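Local coordinates for protein putative glucoamylase (PDB 4GL3) that probably hydrolyses glycosidic bonds, as a putative glucoamylase of the six-hairpin glycosidase clan, although its natural substrate is not established, at residues 275-278 / 279-283; 349-352 / 353-357; 365-369 / 370-374; 382-385 / 386-390. All coordinates share one frame; numbering follows the deposited sequence.

In the fold
Contacts 1 and 4 are successive turns within helices 271-288 and 378-393, both buried, with centres about 17 Å apart; their nearest atoms, at about 7 Å, do not touch. Contacts 2 and 3 lie farther out, each centred about 24 Å from the centre of the chain, and they do meet. The hairpin of contact 3 packs F365 against L351 and L355 of contact 2, with L351 CD1 3.5 Å from F365 CZ, while R354 lies against F372 and makes a weak hydrogen bond to N370 OD1. A bound di(hydroxyethyl)ether lies about 11 Å from the W371 side chain, and one lies about 13 Å from that of P383.

Contact 1: residues 275-278 / 279-283; sequences MKAH and TLINR
T279 grips the carbonyl oxygen of M275, a selenomethionine one turn back in helix 271-288, with two donors. Its backbone N bonds to M275 O at 3.1 Å, while its hydroxyl OG1 gives a second hydrogen bond to the same M275 O at 2.8 Å, the two arriving from opposite faces of the carbonyl plane. With chi1 at -58° the hydroxyl swings back beside the backbone N, within reach of that carbonyl, and the back-bond satisfies a hydroxyl that is buried. Further backbone bonds run from L280 N to K276 O (3.0 Å), I281 N to A277 O (2.9 Å) and N282 N to H278 O (3.0 Å).

A water bridges H278 and N282, one turn apart on the same side of the helix. It accepts from N282 ND2 at 3.0 Å and, weakly, from H278 NE2, lying in the plane of the imidazole at its edge. The main partner of H278 NE2 is G247 O, and N282 OD1 takes the N-H of L303.

Apolar contact is slight: A277 CB lies 4.4 Å from I281 CD1, and both side chains rest on I235 of strand 235-239. The whole is a regular stretch of alpha helix with the hydroxyl-to-carbonyl back-bond common for threonine in helices.

Contact 2: residues 349-352 / 353-357; sequences EELG and DRLWG
L351 carries most of this turn, for E350 before it merely brings its carbonyl O near the D353 carboxylate. The carbonyl O of L351 accepts two backbone hydrogen bonds, from R354 N at 3.0 Å and from L355 N at 2.9 Å. The first donor sits above the carbonyl plane, 36° out of it, whereas the second is less tilted. One bond spans three residues and the other four, so this brief turn mixes 3-10 and alpha character. D353 chi1, at 59°, folds the carboxylate back toward the same carbonyl, with D353 OD1 3.6 Å from L351 O, an approach of two oxygens and not a bond. On the side-chain level L351 CD1 meets L355 CD2 at 4.1 Å, the two chains crossing at a slant; L355 reaches there with CG opposite its backbone N (chi1 -172°). Leucine suits both places because the branched apolar ends fill the side of the turn that packs on F365, Y346 and F347.

G352 follows, and its carbonyl O takes the N-H of W356 at 3.0 Å. Having no side chain, it lets W356 CB come within 3.9 Å of G352 CA as the chain leaves the helix.

Around this turn, L351 and L355 both press on F365 of strand 365-366 and on helix 337-349. The W356 indole stands edge-to-face with F361 and Y348 and leans on helix 15-27, while the backbone of L355 pairs with that of K362.

Contact 3: residues 365-369 / 370-374; sequences FNLTE and NWFAP
N366 and W371 form the hydrogen-bonded antiparallel pair of this hairpin: N366 N donates to W371 O at 2.8 Å, and W371 N returns a bond to N366 O at 2.9 Å. Both are nearly straight, with an angle of 171° at each hydrogen. The N366 side chain works on the turn, its OD1 accepting from E369 N at 2.8 Å in an Asx motif, although the donor lies 58° out of the amide plane. Its ND2 bonds outward to D309 OD1. A weak bond, N370 N to L367 O at 3.3 Å, helps close the loop.

N370 and W371 both face N366, a G1 beta bulge. N370 takes left-handed helical backbone angles, which asparagine tolerates better than most residues.

With CG anti to its backbone N, W371 lays its indole beside N366, CE3 4.1 Å from N366 CB; N366 N lies at the ring edge and A373 N over one face, toward the rim. The main aromatic packing is on the F365/F372 face, a non-hydrogen-bonded pair. Their ring planes differ by 16° but are slid apart, centroids 5.8 Å from each other. F365 CB meets F372 CD2 at 3.5 Å, and L367 brings CD2 to 3.6 Å from F372 CZ.

The chemistry is thus divided: two straight backbone bonds set the strand register, an asparagine carbonyl ties the turn, and the F365/F372 face packs on helix 352-355, F365 on L355 and F372 on the R354 side chain.

Contact 4: residues 382-385 / 386-390; sequences GPII and VMIEN
P383 meets M387, a selenomethionine, one turn along helix 378-393: CB of its puckered ring stands 4.4 Å from M387 CG, while the ring also rests on S331. The truly flat side-chain groups, the E389 carboxylate and the N390 amide, are held from outside the two segments. E389 makes a salt bridge with R70 and hydrogen bonds with Q23 and T393; N390 gives ND2 to M257 O and takes the N-H of W397 at OD1. The motif is a proline inside an alpha helix. Because its nitrogen carries no hydrogen, the bond to the preceding turn is missing at this point and the helix is kinked.

The peptide carbonyls are flat as well. V386 N lies in the carbonyl plane of G382 and bonds to G382 O at 3.1 Å, whereas M387 N, 31° off the plane of the P383 carbonyl, bonds to P383 O at 2.8 Å. E389 N follows with a bond to I385 O at 3.2 Å, and I388 N to I384 O is weak at 3.3 Å. At I385 O there is a further partner, Q23 NE2.

G382, bearing no side chain, avoids crowding against P383 CD. The compact branched side chains of I384, I385, V386 and I388 fill the interfaces with helices 15-27, 54-69 and 326-331. M387, a flexible chain bent at chi2 and chi3, reaches the loop residues P334 and Y335.

I384 and I388 point the same way and lie side by side against V22. With chi1 of I388 at -73° its CG1 arm folds back along the helix, bringing I388 CD1 to 3.8 Å from I384 CG2 and I388 CG1 to 3.1 Å from I384 O.

Contact 1: residues 275-278 / 279-283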
loop_
_atom_site.group_PDB
_atom_site.type_symbol
_atom_site.label_atom_id
_atom_site.label_comp_id
_atom_site.label_asym_id
_atom_site.label_seq_id
_atom_site.Cartn_x
_atom_site.Cartn_y
_atom_site.Cartn_z
HETATM N N MSE A 275 10.650 -10.379 -1.148
HETATM C CA MSE A 275 10.024 -9.440 -2.100
HETATM C C MSE A 275 10.534 -9.753 -3.520
HETATM O O MSE A 275 9.751 -9.771 -4.481
HETATM C CB MSE A 275 10.299 -7.979 -1.762
HETATM C CG MSE A 275 9.848 -7.513 -0.418
HETATM SE SE MSE A 275 8.113 -8.145 0.075
HETATM C CE MSE A 275 8.467 -8.562 1.953
ATOM N N LYS A 276 11.827 -10.038 -3.635
ATOM C CA LYS A 276 12.418 -10.436 -4.906
ATOM C C LYS A 276 11.865 -11.751 -5.412
ATOM O O LYS A 276 11.510 -11.852 -6.574
ATOM C CB LYS A 276 13.947 -10.518 -4.821
ATOM C CG LYS A 276 14.564 -9.150 -4.585
ATOM C CD LYS A 276 16.083 -9.104 -4.780
ATOM C CE LYS A 276 16.550 -7.641 -4.763
ATOM N NZ LYS A 276 17.893 -7.507 -4.141
ATOM N N ALA A 277 11.791 -12.754 -4.540
ATOM C CA ALA A 277 11.282 -14.084 -4.914
ATOM C C ALA A 277 9.852 -13.973 -5.407
ATOM O O ALA A 277 9.517 -14.485 -6.464
ATOM C CB ALA A 277 11.374 -15.089 -3.740
ATOM N N HIS A 278 9.003 -13.311 -4.643
ATOM C CA HIS A 278 7.605 -13.184 -5.033
ATOM C C HIS A 278 7.451 -12.472 -6.382
ATOM O O HIS A 278 6.697 -12.918 -7.254
ATOM C CB HIS A 278 6.843 -12.456 -3.958
ATOM C CG HIS A 278 5.354 -12.494 -4.120
ATOM N ND1 HIS A 278 4.506 -11.945 -3.181
ATOM C CD2 HIS A 278 4.559 -13.006 -5.095
ATOM C CE1 HIS A 278 3.256 -12.109 -3.576
ATOM N NE2 HIS A 278 3.257 -12.749 -4.731
ATOM N N THR A 279 8.164 -11.365 -6.549
ATOM C CA THR A 279 8.143 -10.646 -7.832
ATOM C C THR A 279 8.579 -11.515 -9.007
ATOM O O THR A 279 7.945 -11.516 -10.065
ATOM C CB THR A 279 9.001 -9.374 -7.726
ATOM O OG1 THR A 279 8.487 -8.551 -6.668
ATOM C CG2 THR A 279 9.083 -8.598 -9.070
ATOM N N LEU A 280 9.645 -12.278 -8.832
ATOM C CA LEU A 280 10.220 -13.035 -9.978
ATOM C C LEU A 280 9.383 -14.264 -10.282
ATOM O O LEU A 280 9.225 -14.647 -11.416
ATOM C CB LEU A 280 11.683 -13.411 -9.713
ATOM C CG LEU A 280 12.651 -12.216 -9.738
ATOM C CD1 LEU A 280 14.103 -12.668 -9.686
ATOM C CD2 LEU A 280 12.421 -11.383 -10.994
ATOM N N ILE A 281 8.810 -14.868 -9.252
ATOM C CA ILE A 281 7.859 -15.964 -9.439
ATOM C C ILE A 281 6.578 -15.515 -10.190
ATOM O O ILE A 281 6.123 -16.201 -11.100
ATOM C CB ILE A 281 7.538 -16.621 -8.086
ATOM C CG1 ILE A 281 8.771 -17.408 -7.592
ATOM C CG2 ILE A 281 6.291 -17.505 -8.187
ATOM C CD1 ILE A 281 8.715 -17.717 -6.080
ATOM N N ASN A 282 6.014 -14.372 -9.805
ATOM C CA ASN A 282 4.829 -13.797 -10.474
ATOM C C ASN A 282 5.136 -13.550 -11.962
ATOM O O ASN A 282 4.394 -13.967 -12.877
ATOM C CB ASN A 282 4.434 -12.520 -9.700
ATOM C CG ASN A 282 3.058 -12.009 -10.041
ATOM O OD1 ASN A 282 2.879 -11.357 -11.080
ATOM N ND2 ASN A 282 2.070 -12.252 -9.141
ATOM N N ARG A 283 6.300 -12.956 -12.212
ATOM C CA ARG A 283 6.777 -12.786 -13.572
ATOM C C ARG A 283 6.987 -14.105 -14.299
ATOM O O ARG A 283 6.593 -14.235 -15.458
ATOM C CB ARG A 283 8.069 -11.960 -13.597
ATOM C CG ARG A 283 8.671 -11.818 -14.976
ATOM C CD ARG A 283 9.963 -11.008 -14.933
ATOM N NE ARG A 283 10.631 -10.903 -16.229
ATOM C CZ ARG A 283 11.525 -11.779 -16.681
ATOM N NH1 ARG A 283 11.848 -12.836 -15.956
ATOM N NH2 ARG A 283 12.106 -11.604 -17.849
HETATM O O HOH W 1 2.517 -14.519 -7.306
#

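Contact 2: residues 349-352 / 353-357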
loop_
_atom_site.group_PDB
_atom_site.type_symbol
_atom_site.label_atom_id
_atom_site.label_comp_id
_atom_site.label_asym_id
_atom_site.label_seq_id
_atom_site.Cartn_x
_atom_site.Cartn_y
_atom_site.Cartn_z
ATOM N N GLU A 349 4.554 2.691 -24.368
ATOM C CA GLU A 349 4.829 2.866 -25.779
ATOM C C GLU A 349 3.907 2.009 -26.632
ATOM O O GLU A 349 3.466 2.465 -27.657
ATOM C CB GLU A 349 6.325 2.594 -26.121
ATOM C CG GLU A 349 7.279 3.605 -25.479
ATOM C CD GLU A 349 8.767 3.418 -25.779
ATOM O OE1 GLU A 349 9.170 2.455 -26.459
ATOM O OE2 GLU A 349 9.551 4.271 -25.316
ATOM N N GLU A 350 3.610 0.781 -26.230
ATOM C CA GLU A 350 2.841 -0.106 -27.099
ATOM C C GLU A 350 1.358 -0.068 -26.744
ATOM O O GLU A 350 0.525 -0.048 -27.614
ATOM C CB GLU A 350 3.357 -1.561 -27.023
ATOM C CG GLU A 350 4.800 -1.783 -27.470
ATOM C CD GLU A 350 5.051 -1.207 -28.846
ATOM O OE1 GLU A 350 4.218 -1.464 -29.746
ATOM O OE2 GLU A 350 6.054 -0.470 -29.022
ATOM N N LEU A 351 1.019 -0.108 -25.466
ATOM C CA LEU A 351 -0.397 -0.082 -25.077
ATOM C C LEU A 351 -0.932 1.305 -24.754
ATOM O O LEU A 351 -2.096 1.421 -24.459
ATOM C CB LEU A 351 -0.676 -1.004 -23.882
ATOM C CG LEU A 351 -0.300 -2.479 -24.047
ATOM C CD1 LEU A 351 -0.667 -3.242 -22.767
ATOM C CD2 LEU A 351 -0.936 -3.067 -25.319
ATOM N N GLY A 352 -0.120 2.350 -24.857
ATOM C CA GLY A 352 -0.507 3.651 -24.276
ATOM C C GLY A 352 -1.757 4.301 -24.849
ATOM O O GLY A 352 -2.503 4.987 -24.140
ATOM N N ASP A 353 -2.010 4.095 -26.126
ATOM C CA ASP A 353 -3.206 4.680 -26.754
ATOM C C ASP A 353 -4.490 4.161 -26.080
ATOM O O ASP A 353 -5.485 4.859 -26.040
ATOM C CB ASP A 353 -3.206 4.459 -28.269
ATOM C CG ASP A 353 -3.151 2.969 -28.664
ATOM O OD1 ASP A 353 -2.459 2.126 -28.021
ATOM O OD2 ASP A 353 -3.807 2.630 -29.660
ATOM N N ARG A 354 -4.456 2.966 -25.495
ATOM C CA ARG A 354 -5.650 2.440 -24.823
ATOM C C ARG A 354 -5.515 2.335 -23.316
ATOM O O ARG A 354 -6.523 2.307 -22.599
ATOM C CB ARG A 354 -6.054 1.102 -25.443
ATOM C CG ARG A 354 -6.539 1.273 -26.878
ATOM C CD ARG A 354 -7.174 0.021 -27.440
ATOM N NE ARG A 354 -8.378 -0.364 -26.725
ATOM C CZ ARG A 354 -9.078 -1.442 -27.027
ATOM N NH1 ARG A 354 -8.670 -2.207 -28.022
ATOM N NH2 ARG A 354 -10.166 -1.758 -26.338
ATOM N N LEU A 355 -4.290 2.335 -22.805
ATOM C CA LEU A 355 -4.051 2.162 -21.350
ATOM C C LEU A 355 -3.656 3.441 -20.599
ATOM O O LEU A 355 -3.798 3.533 -19.386
ATOM C CB LEU A 355 -2.938 1.127 -21.164
ATOM C CG LEU A 355 -2.574 0.591 -19.776
ATOM C CD1 LEU A 355 -3.793 -0.031 -19.114
ATOM C CD2 LEU A 355 -1.451 -0.441 -19.932
ATOM N N TRP A 356 -3.110 4.426 -21.305
ATOM C CA TRP A 356 -2.572 5.631 -20.638
ATOM C C TRP A 356 -3.626 6.707 -20.729
ATOM O O TRP A 356 -4.164 6.915 -21.785
ATOM C CB TRP A 356 -1.307 6.107 -21.374
ATOM C CG TRP A 356 -0.702 7.389 -20.873
ATOM C CD1 TRP A 356 -0.810 8.621 -21.438
ATOM C CD2 TRP A 356 0.131 7.546 -19.715
ATOM N NE1 TRP A 356 -0.107 9.548 -20.689
ATOM C CE2 TRP A 356 0.483 8.903 -19.632
ATOM C CE3 TRP A 356 0.626 6.658 -18.756
ATOM C CZ2 TRP A 356 1.305 9.402 -18.624
ATOM C CZ3 TRP A 356 1.441 7.147 -17.758
ATOM C CH2 TRP A 356 1.786 8.506 -17.697
ATOM N N GLY A 357 -3.893 7.429 -19.662
ATOM C CA GLY A 357 -4.881 8.521 -19.751
ATOM C C GLY A 357 -4.613 9.547 -18.672
ATOM O O GLY A 357 -3.479 9.693 -18.193
#

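Contact 3: residues 365-369 / 370-374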
loop_
_atom_site.group_PDB
_atom_site.type_symbol
_atom_site.label_atom_id
_atom_site.label_comp_id
_atom_site.label_asym_id
_atom_site.label_seq_id
_atom_site.Cartn_x
_atom_site.Cartn_y
_atom_site.Cartn_z
ATOM N N PHE A 365 -5.972 -4.484 -17.733
ATOM C CA PHE A 365 -6.350 -4.819 -19.099
ATOM C C PHE A 365 -6.309 -6.322 -19.323
ATOM O O PHE A 365 -5.651 -7.078 -18.587
ATOM C CB PHE A 365 -5.473 -4.100 -20.172
ATOM C CG PHE A 365 -4.012 -4.493 -20.131
ATOM C CD1 PHE A 365 -3.128 -3.875 -19.240
ATOM C CD2 PHE A 365 -3.520 -5.493 -20.966
ATOM C CE1 PHE A 365 -1.789 -4.241 -19.206
ATOM C CE2 PHE A 365 -2.202 -5.875 -20.902
ATOM C CZ PHE A 365 -1.334 -5.263 -20.016
ATOM N N ASN A 366 -7.039 -6.738 -20.347
ATOM C CA ASN A 366 -7.121 -8.137 -20.773
ATOM C C ASN A 366 -7.016 -8.181 -22.285
ATOM O O ASN A 366 -8.002 -7.929 -22.991
ATOM C CB ASN A 366 -8.437 -8.758 -20.311
ATOM C CG ASN A 366 -8.568 -10.235 -20.681
ATOM O OD1 ASN A 366 -8.083 -10.690 -21.733
ATOM N ND2 ASN A 366 -9.230 -10.997 -19.809
ATOM N N LEU A 367 -5.828 -8.472 -22.809
ATOM C CA LEU A 367 -5.638 -8.479 -24.264
ATOM C C LEU A 367 -6.424 -9.606 -24.954
ATOM O O LEU A 367 -6.816 -9.451 -26.112
ATOM C CB LEU A 367 -4.147 -8.554 -24.624
ATOM C CG LEU A 367 -3.296 -7.344 -24.239
ATOM C CD1 LEU A 367 -1.887 -7.499 -24.796
ATOM C CD2 LEU A 367 -3.935 -6.050 -24.724
ATOM N N THR A 368 -6.675 -10.721 -24.251
ATOM C CA THR A 368 -7.453 -11.829 -24.826
ATOM C C THR A 368 -8.882 -11.374 -25.103
ATOM O O THR A 368 -9.414 -11.723 -26.134
ATOM C CB THR A 368 -7.502 -13.103 -23.924
ATOM O OG1 THR A 368 -6.178 -13.451 -23.485
ATOM C CG2 THR A 368 -8.118 -14.302 -24.690
ATOM N N GLU A 369 -9.510 -10.628 -24.190
ATOM C CA GLU A 369 -10.895 -10.150 -24.404
ATOM C C GLU A 369 -10.938 -8.731 -24.987
ATOM O O GLU A 369 -12.002 -8.136 -25.083
ATOM C CB GLU A 369 -11.705 -10.159 -23.108
ATOM C CG GLU A 369 -11.645 -11.444 -22.295
ATOM C CD GLU A 369 -12.189 -12.652 -23.026
ATOM O OE1 GLU A 369 -13.068 -12.485 -23.890
ATOM O OE2 GLU A 369 -11.739 -13.779 -22.724
ATOM N N ASN A 370 -9.774 -8.192 -25.340
ATOM C CA ASN A 370 -9.623 -6.832 -25.850
ATOM C C ASN A 370 -10.230 -5.766 -24.937
ATOM O O ASN A 370 -10.892 -4.859 -25.397
ATOM C CB ASN A 370 -10.179 -6.748 -27.288
ATOM C CG ASN A 370 -9.777 -5.470 -28.002
ATOM O OD1 ASN A 370 -8.727 -4.878 -27.736
ATOM N ND2 ASN A 370 -10.625 -5.022 -28.900
ATOM N N TRP A 371 -9.987 -5.878 -23.643
ATOM C CA TRP A 371 -10.594 -5.007 -22.656
ATOM C C TRP A 371 -9.535 -4.192 -21.926
ATOM O O TRP A 371 -8.484 -4.704 -21.520
ATOM C CB TRP A 371 -11.409 -5.859 -21.677
ATOM C CG TRP A 371 -11.944 -5.115 -20.507
ATOM C CD1 TRP A 371 -13.124 -4.449 -20.444
ATOM C CD2 TRP A 371 -11.324 -4.969 -19.219
ATOM N NE1 TRP A 371 -13.278 -3.886 -19.200
ATOM C CE2 TRP A 371 -12.193 -4.199 -18.425
ATOM C CE3 TRP A 371 -10.128 -5.435 -18.656
ATOM C CZ2 TRP A 371 -11.888 -3.834 -17.117
ATOM C CZ3 TRP A 371 -9.833 -5.093 -17.345
ATOM C CH2 TRP A 371 -10.719 -4.302 -16.577
ATOM N N PHE A 372 -9.820 -2.908 -21.758
ATOM C CA PHE A 372 -8.993 -2.012 -20.956
ATOM C C PHE A 372 -9.918 -1.340 -19.935
ATOM O O PHE A 372 -10.972 -0.822 -20.301
ATOM C CB PHE A 372 -8.334 -0.978 -21.871
ATOM C CG PHE A 372 -7.292 -1.573 -22.787
ATOM C CD1 PHE A 372 -7.661 -2.232 -23.925
ATOM C CD2 PHE A 372 -5.940 -1.517 -22.450
ATOM C CE1 PHE A 372 -6.703 -2.819 -24.736
ATOM C CE2 PHE A 372 -4.975 -2.114 -23.239
ATOM C CZ PHE A 372 -5.361 -2.762 -24.382
ATOM N N ALA A 373 -9.529 -1.405 -18.666
ATOM C CA ALA A 373 -10.278 -0.829 -17.568
ATOM C C ALA A 373 -10.591 0.651 -17.877
ATOM O O ALA A 373 -9.734 1.365 -18.388
ATOM C CB ALA A 373 -9.473 -0.922 -16.300
ATOM N N PRO A 374 -11.796 1.110 -17.533
ATOM C CA PRO A 374 -12.044 2.519 -17.643
ATOM C C PRO A 374 -11.613 3.264 -16.368
ATOM O O PRO A 374 -11.768 4.458 -16.300
ATOM C CB PRO A 374 -13.581 2.579 -17.805
ATOM C CG PRO A 374 -14.051 1.472 -16.913
ATOM C CD PRO A 374 -13.004 0.381 -17.063
#

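Contact 4: residues 382-385 / 386-390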
loop_
_atom_site.group_PDB
_atom_site.type_symbol
_atom_site.label_atom_id
_atom_site.label_comp_id
_atom_site.label_asym_id
_atom_site.label_seq_id
_atom_site.Cartn_x
_atom_site.Cartn_y
_atom_site.Cartn_z
ATOM N N GLY A 382 -1.363 4.591 -5.907
ATOM C CA GLY A 382 -0.462 5.051 -4.889
ATOM C C GLY A 382 0.902 4.386 -4.930
ATOM O O GLY A 382 1.937 5.081 -4.895
ATOM N N PRO A 383 0.915 3.043 -4.967
ATOM C CA PRO A 383 2.210 2.335 -4.946
ATOM C C PRO A 383 3.072 2.593 -6.179
ATOM O O PRO A 383 4.299 2.505 -6.084
ATOM C CB PRO A 383 1.812 0.836 -4.823
ATOM C CG PRO A 383 0.430 0.860 -4.179
ATOM C CD PRO A 383 -0.228 2.114 -4.747
ATOM N N ILE A 384 2.457 2.913 -7.305
ATOM C CA ILE A 384 3.222 3.221 -8.501
ATOM C C ILE A 384 4.071 4.451 -8.235
ATOM O O ILE A 384 5.274 4.414 -8.503
ATOM C CB ILE A 384 2.332 3.425 -9.739
ATOM C CG1 ILE A 384 1.629 2.114 -10.110
ATOM C CG2 ILE A 384 3.154 3.968 -10.914
ATOM C CD1 ILE A 384 0.508 2.302 -11.155
ATOM N N ILE A 385 3.480 5.505 -7.668
ATOM C CA ILE A 385 4.220 6.757 -7.422
ATOM C C ILE A 385 5.307 6.486 -6.393
ATOM O O ILE A 385 6.473 6.844 -6.573
ATOM C CB ILE A 385 3.334 7.911 -6.863
ATOM C CG1 ILE A 385 2.215 8.281 -7.802
ATOM C CG2 ILE A 385 4.182 9.181 -6.619
ATOM C CD1 ILE A 385 1.111 9.104 -7.148
ATOM N N VAL A 386 4.915 5.870 -5.280
ATOM C CA VAL A 386 5.784 5.776 -4.119
ATOM C C VAL A 386 6.902 4.766 -4.278
ATOM O O VAL A 386 8.009 5.008 -3.836
ATOM C CB VAL A 386 4.952 5.490 -2.814
ATOM C CG1 VAL A 386 5.886 5.208 -1.638
ATOM C CG2 VAL A 386 4.050 6.673 -2.504
HETATM N N MSE A 387 6.637 3.619 -4.899
HETATM C CA MSE A 387 7.675 2.582 -5.033
HETATM C C MSE A 387 8.663 2.971 -6.113
HETATM O O MSE A 387 9.841 2.679 -5.985
HETATM C CB MSE A 387 7.069 1.183 -5.295
HETATM C CG MSE A 387 6.197 0.664 -4.137
HETATM SE SE MSE A 387 7.153 0.427 -2.457
HETATM C CE MSE A 387 7.884 -1.354 -2.638
ATOM N N ILE A 388 8.213 3.698 -7.140
ATOM C CA ILE A 388 9.143 4.281 -8.095
ATOM C C ILE A 388 10.070 5.184 -7.310
ATOM O O ILE A 388 11.296 5.100 -7.459
ATOM C CB ILE A 388 8.465 5.050 -9.263
ATOM C CG1 ILE A 388 7.815 4.057 -10.255
ATOM C CG2 ILE A 388 9.468 5.986 -9.983
ATOM C CD1 ILE A 388 6.865 4.720 -11.259
ATOM N N GLU A 389 9.529 6.018 -6.428
ATOM C CA GLU A 389 10.440 6.908 -5.713
ATOM C C GLU A 389 11.420 6.145 -4.782
ATOM O O GLU A 389 12.601 6.512 -4.689
ATOM C CB GLU A 389 9.684 7.963 -4.881
ATOM C CG GLU A 389 10.580 9.060 -4.353
ATOM C CD GLU A 389 11.298 9.789 -5.479
ATOM O OE1 GLU A 389 10.619 10.024 -6.509
ATOM O OE2 GLU A 389 12.502 10.120 -5.326
ATOM N N ASN A 390 10.919 5.150 -4.050
ATOM C CA ASN A 390 11.793 4.328 -3.239
ATOM C C ASN A 390 12.941 3.715 -4.055
ATOM O O ASN A 390 14.087 3.728 -3.609
ATOM C CB ASN A 390 11.024 3.234 -2.502
ATOM C CG ASN A 390 10.339 3.753 -1.255
ATOM O OD1 ASN A 390 10.818 4.731 -0.661
ATOM N ND2 ASN A 390 9.211 3.098 -0.838
#